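Local coordinates for sortase SrtE1 (Streptomyces coelicolor, PDB 5CUW), which anchors surface proteins to the cell wall as a class E sortase transpeptidase, cleaving Leu-Ala-x-Thr-Gly or Leu-Pro-x-Thr-Gly sorting signals, at residues K126-L131 with W176-E181; I45-V50 with N106-G111; Q38-L43 with V52-G57. All blocks are in the same frame, centred on the assembly; numbering follows the deposited sequence.

How the contacts relate
All three contacts lie in the catalytic domain, probably extracellular, a sortase beta barrel: two pair strands of its sheet, and contact 2 joins loops between strands. Contact 3 comes first along the chain, pairing strands 39-45 and 50-56 as a hairpin; contact 2 starts in the turn of that hairpin, so their segments alternate in sequence although their centres lie about 19 Å apart. Contact 1 joins strands 121-134 and 171-184, about 19 Å from contact 3 between centres and on the opposite side of the chain's centre. Contact 2 touches contact 1, its centre about 11 Å away, through Gly-111 and Met-127, and so ties the hairpin turn to strand 121-134.

Contact 1: residues K126-L131 with W176-E181; sequences KMASIL and WGKMVE
The carbonyl oxygen of Trp-176 is gripped by two successive amides of the neighbouring strand. Ala-128 N lies 2.7 Å from Trp-176 O and in the carbonyl plane. Ser-129 N makes a longer bond of 3.2 Å to Trp-176 O and is tilted from that plane. In return, Trp-176 N donates an almost straight bond to Ser-129 O. Farther along, Lys-126 and Lys-178 exchange a reciprocal pair of backbone bonds.

Two residues set against one define a classic beta bulge, which shifts the antiparallel register by one between strands 121-134 and 171-184 of the sortase barrel. Gly-177 suits the close non-hydrogen-bonded pairing with Met-127, where the CA atoms of Gly-177 and Met-127 approach to 4.1 Å; a CB on Gly-177 would probably come too close to Lys-126 O.

The indole of Trp-176 lies along the same face as Ser-129, and its six-membered ring reaches Leu-131. With CG anti to the carbonyl carbon (chi1 -63°), that ring runs beside the other strand. Ser-129 OG approaches it obliquely, 3.4 Å from Trp-176 CE3, while its hydrogen bond goes to Ser-149 O; a small hydroxyl fits between ring and loop. Leu-131 lies alongside, its CB 3.7 Å from Trp-176 CH2 and its CD2 also against that atom. The indole NE1 is satisfied by Val-141 O. Replacing this tryptophan with an alanine would probably open a gap beside Leu-131 and leave Val-141 O without its indole donor.

On the surface, the extended chain of Lys-126 crosses Val-180 at about a right angle, with Lys-126 CG 4.1 Å from Val-180 CG2. Ala-128 CB meets the aliphatic part of Lys-178 at CG.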
# COMPACT_ATOMS: atom_id res chain seq x y z
N LYS A 126 8.89 -1.36 6.19
CA LYS A 126 9.55 -2.56 5.69
C LYS A 126 8.57 -3.72 5.60
O LYS A 126 7.72 -3.91 6.48
CB LYS A 126 10.75 -2.91 6.57
CG LYS A 126 11.90 -1.94 6.33
CD LYS A 126 13.20 -2.35 7.01
CE LYS A 126 14.27 -1.29 6.80
NZ LYS A 126 15.41 -1.46 7.74
N MET A 127 8.67 -4.48 4.51
CA MET A 127 7.80 -5.62 4.26
C MET A 127 7.90 -6.60 5.42
O MET A 127 8.99 -6.87 5.91
CB MET A 127 8.18 -6.30 2.93
CG MET A 127 7.27 -7.46 2.50
SD MET A 127 7.76 -9.10 3.10
CE MET A 127 6.41 -10.10 2.49
N ALA A 128 6.76 -7.10 5.87
CA ALA A 128 6.74 -8.00 7.03
C ALA A 128 6.04 -9.32 6.74
O ALA A 128 6.46 -10.36 7.22
CB ALA A 128 6.08 -7.31 8.22
N SER A 129 4.96 -9.27 5.97
CA SER A 129 4.10 -10.44 5.87
C SER A 129 3.38 -10.49 4.53
O SER A 129 3.09 -9.44 3.94
CB SER A 129 3.09 -10.41 7.03
OG SER A 129 2.20 -11.51 6.96
N ILE A 130 3.10 -11.68 4.02
CA ILE A 130 2.39 -11.79 2.75
C ILE A 130 1.29 -12.85 2.79
O ILE A 130 1.46 -13.93 3.34
CB ILE A 130 3.36 -12.10 1.60
CG1 ILE A 130 2.59 -12.20 0.29
CG2 ILE A 130 4.10 -13.40 1.89
CD1 ILE A 130 3.47 -12.25 -0.93
N LEU A 131 0.15 -12.51 2.19
CA LEU A 131 -0.97 -13.42 1.99
C LEU A 131 -1.15 -13.50 0.48
O LEU A 131 -1.74 -12.60 -0.13
CB LEU A 131 -2.24 -12.92 2.71
CG LEU A 131 -3.59 -13.64 2.55
CD1 LEU A 131 -3.51 -15.10 2.95
CD2 LEU A 131 -4.70 -12.93 3.35
N TRP A 176 1.88 -6.88 3.58
CA TRP A 176 1.91 -5.96 4.74
C TRP A 176 3.32 -5.54 5.14
O TRP A 176 4.27 -6.33 5.05
CB TRP A 176 1.26 -6.60 5.98
CG TRP A 176 -0.21 -6.95 5.88
CD1 TRP A 176 -1.28 -6.08 6.01
CD2 TRP A 176 -0.78 -8.26 5.71
NE1 TRP A 176 -2.46 -6.77 5.90
CE2 TRP A 176 -2.19 -8.10 5.72
CE3 TRP A 176 -0.25 -9.54 5.55
CZ2 TRP A 176 -3.06 -9.18 5.56
CZ3 TRP A 176 -1.11 -10.61 5.39
CH2 TRP A 176 -2.51 -10.42 5.40
N GLY A 177 3.45 -4.30 5.61
CA GLY A 177 4.70 -3.78 6.13
C GLY A 177 4.50 -3.05 7.46
O GLY A 177 3.37 -2.78 7.86
N LYS A 178 5.61 -2.74 8.13
CA LYS A 178 5.60 -2.04 9.42
C LYS A 178 6.51 -0.83 9.36
O LYS A 178 7.62 -0.93 8.86
CB LYS A 178 6.09 -2.95 10.54
CG LYS A 178 5.30 -4.21 10.74
CD LYS A 178 5.87 -5.01 11.90
CE LYS A 178 7.36 -5.26 11.71
NZ LYS A 178 7.94 -6.05 12.84
N MET A 179 6.08 0.28 9.94
CA MET A 179 6.87 1.51 9.85
C MET A 179 8.16 1.43 10.66
O MET A 179 8.16 0.95 11.79
CB MET A 179 6.04 2.71 10.33
CG MET A 179 6.63 4.05 9.87
SD MET A 179 5.67 5.46 10.45
CE MET A 179 4.20 5.31 9.43
N VAL A 180 9.26 1.90 10.08
CA VAL A 180 10.53 1.90 10.78
C VAL A 180 11.13 3.30 10.92
O VAL A 180 11.99 3.50 11.77
CB VAL A 180 11.55 0.96 10.09
CG1 VAL A 180 11.04 -0.47 10.12
CG2 VAL A 180 11.80 1.40 8.67
N GLU A 181 10.67 4.25 10.11
CA GLU A 181 11.17 5.63 10.18
C GLU A 181 10.11 6.64 9.75
O GLU A 181 9.41 6.44 8.77
CB GLU A 181 12.43 5.81 9.31
CG GLU A 181 13.10 7.18 9.53
CD GLU A 181 14.30 7.47 8.61
OE1 GLU A 181 14.61 6.66 7.71
OE2 GLU A 181 14.94 8.53 8.81

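Contact 2: residues I45-V50 with N106-G111; sequences IPKLDV and NKLEPG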
# COMPACT_ATOMS: atom_id res chain seq x y z
N ILE A 45 8.87 1.92 -4.21
CA ILE A 45 9.31 0.57 -3.84
C ILE A 45 10.56 0.29 -4.66
O ILE A 45 10.48 -0.23 -5.77
CB ILE A 45 8.23 -0.50 -4.09
CG1 ILE A 45 6.86 -0.01 -3.62
CG2 ILE A 45 8.57 -1.81 -3.36
CD1 ILE A 45 5.75 -1.00 -3.86
N PRO A 46 11.73 0.66 -4.11
CA PRO A 46 13.03 0.61 -4.79
C PRO A 46 13.37 -0.76 -5.37
O PRO A 46 13.96 -0.82 -6.44
CB PRO A 46 14.01 0.98 -3.68
CG PRO A 46 13.23 1.88 -2.79
CD PRO A 46 11.83 1.30 -2.79
N LYS A 47 13.00 -1.85 -4.70
CA LYS A 47 13.35 -3.17 -5.22
C LYS A 47 12.63 -3.45 -6.53
O LYS A 47 13.15 -4.17 -7.39
CB LYS A 47 13.01 -4.26 -4.20
CG LYS A 47 13.48 -5.66 -4.61
CD LYS A 47 13.10 -6.66 -3.55
CE LYS A 47 13.68 -8.04 -3.81
NZ LYS A 47 13.19 -8.99 -2.77
N LEU A 48 11.44 -2.88 -6.68
CA LEU A 48 10.58 -3.14 -7.83
C LEU A 48 10.67 -2.03 -8.89
O LEU A 48 9.96 -2.08 -9.89
CB LEU A 48 9.13 -3.30 -7.36
CG LEU A 48 8.89 -4.21 -6.15
CD1 LEU A 48 7.39 -4.39 -5.88
CD2 LEU A 48 9.56 -5.56 -6.34
N ASP A 49 11.53 -1.03 -8.67
CA ASP A 49 11.65 0.12 -9.56
C ASP A 49 10.30 0.80 -9.77
O ASP A 49 9.92 1.17 -10.88
CB ASP A 49 12.24 -0.30 -10.90
CG ASP A 49 13.67 -0.81 -10.74
OD1 ASP A 49 14.44 -0.17 -9.99
OD2 ASP A 49 14.01 -1.85 -11.35
N VAL A 50 9.57 0.95 -8.67
CA VAL A 50 8.24 1.54 -8.69
C VAL A 50 8.26 2.93 -8.03
O VAL A 50 8.72 3.09 -6.91
CB VAL A 50 7.22 0.64 -7.97
CG1 VAL A 50 5.97 1.43 -7.56
CG2 VAL A 50 6.84 -0.54 -8.85
N ASN A 106 4.76 -9.58 -4.98
CA ASN A 106 5.04 -10.89 -4.40
C ASN A 106 6.52 -11.22 -4.43
O ASN A 106 6.92 -12.29 -3.98
CB ASN A 106 4.25 -11.99 -5.12
CG ASN A 106 4.57 -12.08 -6.59
OD1 ASN A 106 5.00 -11.11 -7.22
ND2 ASN A 106 4.36 -13.26 -7.17
N LYS A 107 7.34 -10.31 -4.94
CA LYS A 107 8.79 -10.52 -4.93
C LYS A 107 9.45 -9.80 -3.76
O LYS A 107 10.66 -9.90 -3.54
CB LYS A 107 9.41 -10.08 -6.25
CG LYS A 107 9.00 -10.93 -7.44
CD LYS A 107 9.27 -12.41 -7.17
CE LYS A 107 8.90 -13.29 -8.36
NZ LYS A 107 8.88 -14.74 -8.00
N LEU A 108 8.64 -9.07 -3.00
CA LEU A 108 9.12 -8.45 -1.77
C LEU A 108 9.45 -9.50 -0.71
O LEU A 108 8.73 -10.47 -0.54
CB LEU A 108 8.08 -7.48 -1.24
CG LEU A 108 7.92 -6.27 -2.15
CD1 LEU A 108 6.88 -5.30 -1.62
CD2 LEU A 108 9.28 -5.59 -2.33
N GLU A 109 10.55 -9.27 0.02
CA GLU A 109 10.99 -10.14 1.09
C GLU A 109 11.06 -9.33 2.38
O GLU A 109 11.20 -8.11 2.33
CB GLU A 109 12.36 -10.73 0.76
CG GLU A 109 12.33 -11.66 -0.43
CD GLU A 109 13.71 -12.16 -0.81
OE1 GLU A 109 14.70 -11.48 -0.49
OE2 GLU A 109 13.79 -13.24 -1.43
N PRO A 110 10.97 -10.00 3.54
CA PRO A 110 10.99 -9.29 4.82
C PRO A 110 12.16 -8.32 4.94
O PRO A 110 13.31 -8.72 4.75
CB PRO A 110 11.11 -10.42 5.84
CG PRO A 110 10.37 -11.54 5.20
CD PRO A 110 10.75 -11.45 3.73
N GLY A 111 11.88 -7.06 5.24
CA GLY A 111 12.93 -6.07 5.34
C GLY A 111 13.02 -5.13 4.15
O GLY A 111 13.62 -4.06 4.26
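Lys-47 supplies the polar part of this contact, its NZ donating a 2.8 Å hydrogen bond to the backbone oxygen Lys-107 O. The donor sits in the carbonyl plane, at a C=O...donor angle of 155°. An extended chain, with CG anti to the backbone N (chi1 -174°), carries the ammonium across to the 106-111 loop, a bridge that suits the long lysine.

Charge pairing adds a long salt bridge of 3.7 Å from Lys-47 NZ to Glu-109 OE1, the two side chains crossing at about a right angle. Asp-112 gives the ammonium another anionic partner, and its OD2 also accepts from Glu-109 N.

Segment 45-50 is the turn of the hairpin of strands 39-45 and 50-56, with Asp-49 and Val-50 facing Ile-45 in a G1 beta bulge; Leu-48 N and Val-50 N reach Ile-45 O from opposite faces of its plane. The contact joins this turn to the loop before strand 113-117.

The apolar contacts gather round one methyl group. Leu-108 CD2 lies 4.0 Å from Ile-45 CG2 and equally far from Leu-48 CD2, and Ile-45 and Leu-48 suit the place because their methyls close round it. Lys-47 slides past in the opposite direction, its CD flanking that methyl; beyond it, Leu-108 packs on Met-127.

The chemistry implies a two-part attachment: aliphatic groups pack beside the lysine chain, whose charge is probably stabilised by the backbone oxygen and two nearby carboxylates.

Contact 3: residues Q38-L43 with V52-G57; sequences QGFALL and VPIAEG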
# COMPACT_ATOMS: atom_id res chain seq x y z
N GLN A 38 -7.91 12.76 -5.74
CA GLN A 38 -6.82 13.73 -5.70
C GLN A 38 -5.52 13.09 -5.22
O GLN A 38 -5.48 12.51 -4.13
CB GLN A 38 -7.21 14.90 -4.80
CG GLN A 38 -6.05 15.62 -4.14
CD GLN A 38 -6.44 16.23 -2.81
OE1 GLN A 38 -7.19 15.63 -2.04
NE2 GLN A 38 -5.93 17.42 -2.53
N GLY A 39 -4.46 13.20 -6.03
CA GLY A 39 -3.16 12.61 -5.71
C GLY A 39 -2.45 13.39 -4.61
O GLY A 39 -2.26 14.58 -4.74
N PHE A 40 -2.07 12.72 -3.52
CA PHE A 40 -1.54 13.46 -2.39
C PHE A 40 -0.18 12.99 -1.90
O PHE A 40 0.40 13.58 -1.00
CB PHE A 40 -2.53 13.43 -1.22
CG PHE A 40 -2.81 12.06 -0.68
CD1 PHE A 40 -2.00 11.51 0.30
CD2 PHE A 40 -3.90 11.34 -1.12
CE1 PHE A 40 -2.26 10.26 0.81
CE2 PHE A 40 -4.17 10.09 -0.61
CZ PHE A 40 -3.35 9.54 0.35
N ALA A 41 0.34 11.91 -2.49
CA ALA A 41 1.64 11.43 -2.07
C ALA A 41 2.26 10.60 -3.17
O ALA A 41 1.63 10.37 -4.20
CB ALA A 41 1.52 10.62 -0.78
N LEU A 42 3.50 10.18 -2.95
CA LEU A 42 4.20 9.28 -3.88
C LEU A 42 4.61 8.00 -3.14
O LEU A 42 5.14 8.06 -2.03
CB LEU A 42 5.44 9.95 -4.47
CG LEU A 42 5.32 10.74 -5.78
CD1 LEU A 42 6.66 11.37 -6.12
CD2 LEU A 42 4.85 9.84 -6.92
N LEU A 43 4.35 6.85 -3.75
CA LEU A 43 4.80 5.57 -3.20
C LEU A 43 6.06 5.09 -3.92
O LEU A 43 6.07 5.02 -5.15
CB LEU A 43 3.71 4.52 -3.31
CG LEU A 43 4.01 3.16 -2.67
CD1 LEU A 43 3.94 3.28 -1.15
CD2 LEU A 43 3.04 2.10 -3.17
N VAL A 52 5.09 5.84 -7.87
CA VAL A 52 3.72 5.95 -8.32
C VAL A 52 2.89 6.79 -7.36
O VAL A 52 3.02 6.68 -6.15
CB VAL A 52 3.08 4.56 -8.50
CG1 VAL A 52 3.05 3.78 -7.16
CG2 VAL A 52 1.69 4.67 -9.12
N PRO A 53 2.04 7.67 -7.92
CA PRO A 53 1.29 8.56 -7.04
C PRO A 53 0.19 7.82 -6.30
O PRO A 53 -0.36 6.84 -6.83
CB PRO A 53 0.71 9.61 -8.00
CG PRO A 53 1.49 9.42 -9.32
CD PRO A 53 1.81 7.96 -9.34
N ILE A 54 -0.11 8.26 -5.09
CA ILE A 54 -1.25 7.77 -4.32
C ILE A 54 -2.37 8.79 -4.38
O ILE A 54 -2.14 9.98 -4.17
CB ILE A 54 -0.90 7.50 -2.84
CG1 ILE A 54 0.36 6.63 -2.71
CG2 ILE A 54 -2.10 6.87 -2.09
CD1 ILE A 54 0.77 6.39 -1.25
N ALA A 55 -3.59 8.35 -4.70
CA ALA A 55 -4.72 9.26 -4.71
C ALA A 55 -5.77 8.79 -3.71
O ALA A 55 -5.73 7.66 -3.27
CB ALA A 55 -5.31 9.37 -6.11
N GLU A 56 -6.70 9.67 -3.36
CA GLU A 56 -7.73 9.31 -2.39
C GLU A 56 -8.83 8.50 -3.09
O GLU A 56 -9.35 8.92 -4.12
CB GLU A 56 -8.31 10.57 -1.74
CG GLU A 56 -9.32 10.30 -0.61
CD GLU A 56 -8.67 9.74 0.65
OE1 GLU A 56 -7.57 9.16 0.56
OE2 GLU A 56 -9.27 9.86 1.74
N GLY A 57 -9.17 7.34 -2.53
CA GLY A 57 -10.22 6.52 -3.11
C GLY A 57 -9.68 5.48 -4.07
O GLY A 57 -8.57 5.61 -4.58
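The ring of Phe-40 has Ile-54 O over one face, with its CD2 3.8 Å from that oxygen, and at its edge, in plane, Glu-56 N, which donates its hydrogen bond to Gln-38 O. Ala-55 C and the Glu-56 carboxylate approach obliquely; the latter brings OE1 to 3.7 Å from Phe-40 CE2, with ring and carboxylate planes 78° apart. Phe-40 CG sits between its backbone N and carbonyl carbon (chi1 62°), folding the ring back over the partner strand, where CZ meets Ile-54 CG2. An aromatic residue suits the place by covering both backbone and aliphatic surface. Glu-56 OE1 is held by a hydrogen bond with His-71.

Phe-40 and Ala-41 together face Ile-54, forming a classic beta bulge in the antiparallel hairpin of strands 39-45 and 50-56 in the sortase barrel. Phe-40 N donates a 2.8 Å hydrogen bond to Ile-54 O, almost in line with the C=O bond, whereas Ile-54 N reaches Ala-41 O from 45° above the carbonyl plane. Beyond the bulge the register is regular, and Leu-43 and Val-52 exchange a reciprocal pair of backbone bonds.

On the face shared by Ala-41, Leu-43, Val-52 and Ile-54, the aliphatic groups pack against one another. Leu-43 CB lies 4.0 Å from Val-52 CG1 and also meets Ile-54 CG1, while the small Ala-41 leaves its CB near Ile-54 CD1. Beta-branched valine and isoleucine fit the extended backbone, and strand 87-92 adds Phe-89 and Leu-91 against Ile-54. The other face carries Leu-42 against Pro-53: Leu-42 CD2 rests 3.7 Å from the ring nitrogen Pro-53 N and also near Pro-53 CG. Proline fits this non-hydrogen-bonded pair, which asks for no donor from its nitrogen across to Leu-42; its backbone bonds instead with Val-69 of strand 69-71.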